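Local coordinates for protein pumilio homolog 23 (Arabidopsis thaliana, PDB 5WZJ) that binds 18S rRNA sequence-specifically through a curved array of pumilio repeats and probably regulates translation and mRNA stability through the 3'-UTRs of target mRNAs, at residues 438-441 against 442-445; 17-20 against 21-25. One frame throughout, in Å; residues are numbered along the deposited sequence.

How the contacts relate
From the N terminus, the chain first reaches contact 2, a stretch of consecutive residues in the opening turns of helix 17-31, where residues 17-20 bond one turn onward to residues 21-25. It encloses no long loop; its buried side lies against helix 64-74. Several hundred residues later comes contact 1, equally local, which folds the linker between helix 427-436 and helix 445-453 back on itself beside helices 360-373 and 377-388. The contacts follow in series and neither nest nor cross. Their centres are 71 Å apart, on opposite sides of the centre of the chain, so the two contacts lie in separate regions of the curved, all-helical array.

Contact 1: residues 438-441 against 442-445; sequences KFSS and DHIQ
A first torsion of 153° sets the Ser440 hydroxyl across from its own N and swings OG forward along the chain, 3.2 Å from Asp442 N, whose hydrogen bond it accepts. Gln445 bends at its second torsion (chi2 -64°), and its amide returns to the preceding turn, where NE2 donates to Ser441 O at 2.9 Å. That bond is almost straight, 172° at the hydrogen, and Ser441 O lies in the plane of the Gln445 amide. The same oxygen accepts Ile444 N at 3.2 Å; the two donors approach from opposite faces of the carbonyl plane, so the oxygen is gripped between backbone and side chain. One residue earlier, Ser440 O takes up His443 N at 2.9 Å. The Ser440 hydroxyl thus forms an ST turn at the start of two successive i-to-i+3 turns of 3-10 character, which lead to Ile444, the N-cap residue of helix 445-453. These turns belong to the connection between helix 427-436 and helix 445-453, within the PUF repeat domain. Next to them the apolar side chains meet: CG2 of Ile444 rests 3.7 Å from CB of Phe439, and the two side chains run obliquely past each other. Both are buried and both touch Cys381 of helix 377-388, while Phe439 also packs on Ile367 of helix 360-373. CD2 of the His443 imidazole comes 4.1 Å from Ser440 CB, and the side chain also touches Asn378. Asp442 is exposed. Ser441 N makes a weak hydrogen bond to Asp479 OD1.

Contact 2: residues 17-20 against 21-25; sequences PETS and KYFSE
Thr19 and Phe23 form the dense side of these first two turns of the helix, where their side chains run alongside each other in a common direction. Thr19 keeps its methyl opposite the backbone N, beside the carbonyl carbon, which directs CG2 to the edge of the Phe23 ring, in its plane and 3.6 Å from CE2. Within residues 21-25, CD2 of the adjacent Tyr22 sits over the centre of one face of that ring, 3.8 Å above it, while CD2 of Phe23 lies at the edge of the Tyr22 ring. Four backbone bonds of the alpha-helical i-to-i+4 pattern hold the two turns, from Lys21 N on Pro17 O (2.8 Å) to Ser24 N on Ser20 O (2.9 Å). They belong to the N-terminal end of helix 17-31, whose buried flank packs through Phe23 against Ile64, Val67 and Leu71 of helix 64-74. Thr19 OG1 is hydrogen-bonded to Arg54 NH1, and Thr19 N to OD2 of Asp16, just ahead of the helix. The other flank is much looser. Glu18, Lys21 and Ser24 are exposed; the contact of Lys21 is made near its root, where CB lies 3.3 Å from Pro17 O, and beyond CB the bent chain departs from residues 17-20.

Contact 1: residues 438-441 against 442-445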
loop_
_atom_site.group_PDB
_atom_site.type_symbol
_atom_site.label_atom_id
_atom_site.label_comp_id
_atom_site.label_asym_id
_atom_site.label_seq_id
_atom_site.Cartn_x
_atom_site.Cartn_y
_atom_site.Cartn_z
ATOM N N LYS A 438 11.839 -14.152 10.863
ATOM C CA LYS A 438 11.140 -13.800 12.086
ATOM C C LYS A 438 10.633 -15.018 12.851
ATOM O O LYS A 438 10.251 -14.875 14.017
ATOM C CB LYS A 438 9.992 -12.832 11.765
ATOM C CG LYS A 438 10.502 -11.424 11.432
ATOM C CD LYS A 438 9.410 -10.534 10.864
ATOM C CE LYS A 438 8.286 -10.339 11.860
ATOM N NZ LYS A 438 7.074 -9.762 11.206
ATOM N N PHE A 439 10.637 -16.209 12.244
ATOM C CA PHE A 439 10.320 -17.423 12.994
ATOM C C PHE A 439 11.398 -17.710 14.044
ATOM O O PHE A 439 12.552 -17.282 13.930
ATOM C CB PHE A 439 10.201 -18.638 12.064
ATOM C CG PHE A 439 8.957 -18.649 11.200
ATOM C CD1 PHE A 439 7.740 -19.089 11.707
ATOM C CD2 PHE A 439 9.014 -18.245 9.875
ATOM C CE1 PHE A 439 6.600 -19.116 10.910
ATOM C CE2 PHE A 439 7.878 -18.271 9.069
ATOM C CZ PHE A 439 6.671 -18.710 9.586
ATOM N N SER A 440 11.000 -18.450 15.077
ATOM C CA SER A 440 11.951 -19.093 15.975
ATOM C C SER A 440 12.966 -19.896 15.167
ATOM O O SER A 440 12.617 -20.534 14.170
ATOM C CB SER A 440 11.203 -20.011 16.952
ATOM O OG SER A 440 12.027 -21.088 17.397
ATOM N N SER A 441 14.231 -19.871 15.599
ATOM C CA SER A 441 15.268 -20.579 14.842
ATOM C C SER A 441 15.012 -22.079 14.773
ATOM O O SER A 441 15.505 -22.729 13.840
ATOM C CB SER A 441 16.658 -20.306 15.433
ATOM O OG SER A 441 16.809 -20.916 16.701
ATOM N N ASP A 442 14.238 -22.638 15.719
ATOM C CA ASP A 442 13.829 -24.047 15.646
ATOM C C ASP A 442 13.150 -24.390 14.326
ATOM O O ASP A 442 13.193 -25.545 13.885
ATOM C CB ASP A 442 12.845 -24.405 16.768
ATOM C CG ASP A 442 13.418 -24.213 18.153
ATOM O OD1 ASP A 442 14.657 -24.171 18.312
ATOM O OD2 ASP A 442 12.606 -24.119 19.098
ATOM N N HIS A 443 12.477 -23.425 13.701
ATOM C CA HIS A 443 11.669 -23.735 12.531
ATOM C C HIS A 443 12.398 -23.518 11.220
ATOM O O HIS A 443 11.869 -23.899 10.170
ATOM C CB HIS A 443 10.386 -22.889 12.524
ATOM C CG HIS A 443 9.514 -23.117 13.719
ATOM N ND1 HIS A 443 9.293 -24.371 14.243
ATOM C CD2 HIS A 443 8.826 -22.252 14.503
ATOM C CE1 HIS A 443 8.493 -24.272 15.291
ATOM N NE2 HIS A 443 8.196 -22.996 15.469
ATOM N N ILE A 444 13.578 -22.903 11.248
ATOM C CA ILE A 444 14.171 -22.399 10.016
ATOM C C ILE A 444 15.647 -22.759 9.929
ATOM O O ILE A 444 16.422 -22.049 9.278
ATOM C CB ILE A 444 13.979 -20.871 9.912
ATOM C CG1 ILE A 444 14.612 -20.189 11.121
ATOM C CG2 ILE A 444 12.477 -20.533 9.825
ATOM C CD1 ILE A 444 14.745 -18.675 11.000
ATOM N N GLN A 445 16.052 -23.864 10.562
ATOM C CA GLN A 445 17.452 -24.279 10.462
ATOM C C GLN A 445 17.950 -24.404 9.019
ATOM O O GLN A 445 19.072 -23.946 8.745
ATOM C CB GLN A 445 17.663 -25.584 11.252
ATOM C CG GLN A 445 17.597 -25.351 12.769
ATOM C CD GLN A 445 18.720 -24.445 13.257
ATOM O OE1 GLN A 445 19.892 -24.808 13.159
ATOM N NE2 GLN A 445 18.374 -23.254 13.772
#

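Contact 2: residues 17-20 against 21-25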
loop_
_atom_site.group_PDB
_atom_site.type_symbol
_atom_site.label_atom_id
_atom_site.label_comp_id
_atom_site.label_asym_id
_atom_site.label_seq_id
_atom_site.Cartn_x
_atom_site.Cartn_y
_atom_site.Cartn_z
ATOM N N PRO A 17 -16.324 36.026 -25.748
ATOM C CA PRO A 17 -14.935 36.470 -25.536
ATOM C C PRO A 17 -14.756 37.403 -24.347
ATOM O O PRO A 17 -13.644 37.475 -23.803
ATOM C CB PRO A 17 -14.582 37.168 -26.858
ATOM C CG PRO A 17 -15.544 36.596 -27.860
ATOM C CD PRO A 17 -16.809 36.368 -27.097
ATOM N N GLU A 18 -15.796 38.138 -23.935
ATOM C CA GLU A 18 -15.678 38.923 -22.707
ATOM C C GLU A 18 -15.422 38.015 -21.510
ATOM O O GLU A 18 -14.544 38.295 -20.685
ATOM C CB GLU A 18 -16.934 39.767 -22.474
ATOM C CG GLU A 18 -16.948 41.117 -23.182
ATOM C CD GLU A 18 -17.500 41.046 -24.604
ATOM O OE1 GLU A 18 -17.747 39.926 -25.105
ATOM O OE2 GLU A 18 -17.694 42.120 -25.215
ATOM N N THR A 19 -16.164 36.909 -21.412
ATOM C CA THR A 19 -15.957 35.971 -20.311
ATOM C C THR A 19 -14.557 35.364 -20.358
ATOM O O THR A 19 -13.856 35.319 -19.339
ATOM C CB THR A 19 -17.023 34.874 -20.345
ATOM O OG1 THR A 19 -18.321 35.470 -20.217
ATOM C CG2 THR A 19 -16.812 33.879 -19.198
ATOM N N SER A 20 -14.130 34.903 -21.540
ATOM C CA SER A 20 -12.769 34.394 -21.705
ATOM C C SER A 20 -11.741 35.419 -21.264
ATOM O O SER A 20 -10.826 35.110 -20.489
ATOM C CB SER A 20 -12.513 34.009 -23.165
ATOM O OG SER A 20 -13.260 32.873 -23.534
ATOM N N LYS A 21 -11.863 36.650 -21.771
ATOM C CA LYS A 21 -10.891 37.677 -21.420
ATOM C C LYS A 21 -10.886 37.922 -19.917
ATOM O O LYS A 21 -9.817 38.048 -19.308
ATOM C CB LYS A 21 -11.178 38.974 -22.187
ATOM C CG LYS A 21 -10.171 40.086 -21.906
ATOM C CD LYS A 21 -9.891 40.920 -23.153
ATOM C CE LYS A 21 -8.796 41.956 -22.900
ATOM N NZ LYS A 21 -7.528 41.331 -22.385
ATOM N N TYR A 22 -12.070 37.957 -19.297
ATOM C CA TYR A 22 -12.133 38.221 -17.862
ATOM C C TYR A 22 -11.329 37.191 -17.075
ATOM O O TYR A 22 -10.458 37.550 -16.272
ATOM C CB TYR A 22 -13.587 38.252 -17.379
ATOM C CG TYR A 22 -13.673 38.404 -15.868
ATOM C CD1 TYR A 22 -13.411 39.627 -15.251
ATOM C CD2 TYR A 22 -13.981 37.318 -15.061
ATOM C CE1 TYR A 22 -13.471 39.764 -13.862
ATOM C CE2 TYR A 22 -14.043 37.441 -13.680
ATOM C CZ TYR A 22 -13.790 38.661 -13.083
ATOM O OH TYR A 22 -13.861 38.763 -11.710
ATOM N N PHE A 23 -11.589 35.898 -17.307
ATOM C CA PHE A 23 -10.905 34.883 -16.510
ATOM C C PHE A 23 -9.431 34.760 -16.875
ATOM O O PHE A 23 -8.598 34.479 -16.002
ATOM C CB PHE A 23 -11.633 33.544 -16.640
ATOM C CG PHE A 23 -12.936 33.524 -15.909
ATOM C CD1 PHE A 23 -12.958 33.438 -14.531
ATOM C CD2 PHE A 23 -14.137 33.666 -16.589
ATOM C CE1 PHE A 23 -14.154 33.457 -13.845
ATOM C CE2 PHE A 23 -15.333 33.674 -15.907
ATOM C CZ PHE A 23 -15.340 33.571 -14.532
ATOM N N SER A 24 -9.081 34.984 -18.142
ATOM C CA SER A 24 -7.671 34.946 -18.520
ATOM C C SER A 24 -6.901 36.095 -17.882
ATOM O O SER A 24 -5.737 35.935 -17.483
ATOM C CB SER A 24 -7.536 34.992 -20.039
ATOM O OG SER A 24 -6.170 35.067 -20.400
ATOM N N GLU A 25 -7.538 37.262 -17.770
ATOM C CA GLU A 25 -6.864 38.398 -17.150
ATOM C C GLU A 25 -6.687 38.181 -15.656
ATOM O O GLU A 25 -5.660 38.563 -15.083
ATOM C CB GLU A 25 -7.645 39.674 -17.444
ATOM C CG GLU A 25 -7.316 40.264 -18.808
ATOM C CD GLU A 25 -5.884 40.799 -18.853
ATOM O OE1 GLU A 25 -4.939 40.018 -19.112
ATOM O OE2 GLU A 25 -5.697 42.004 -18.589
#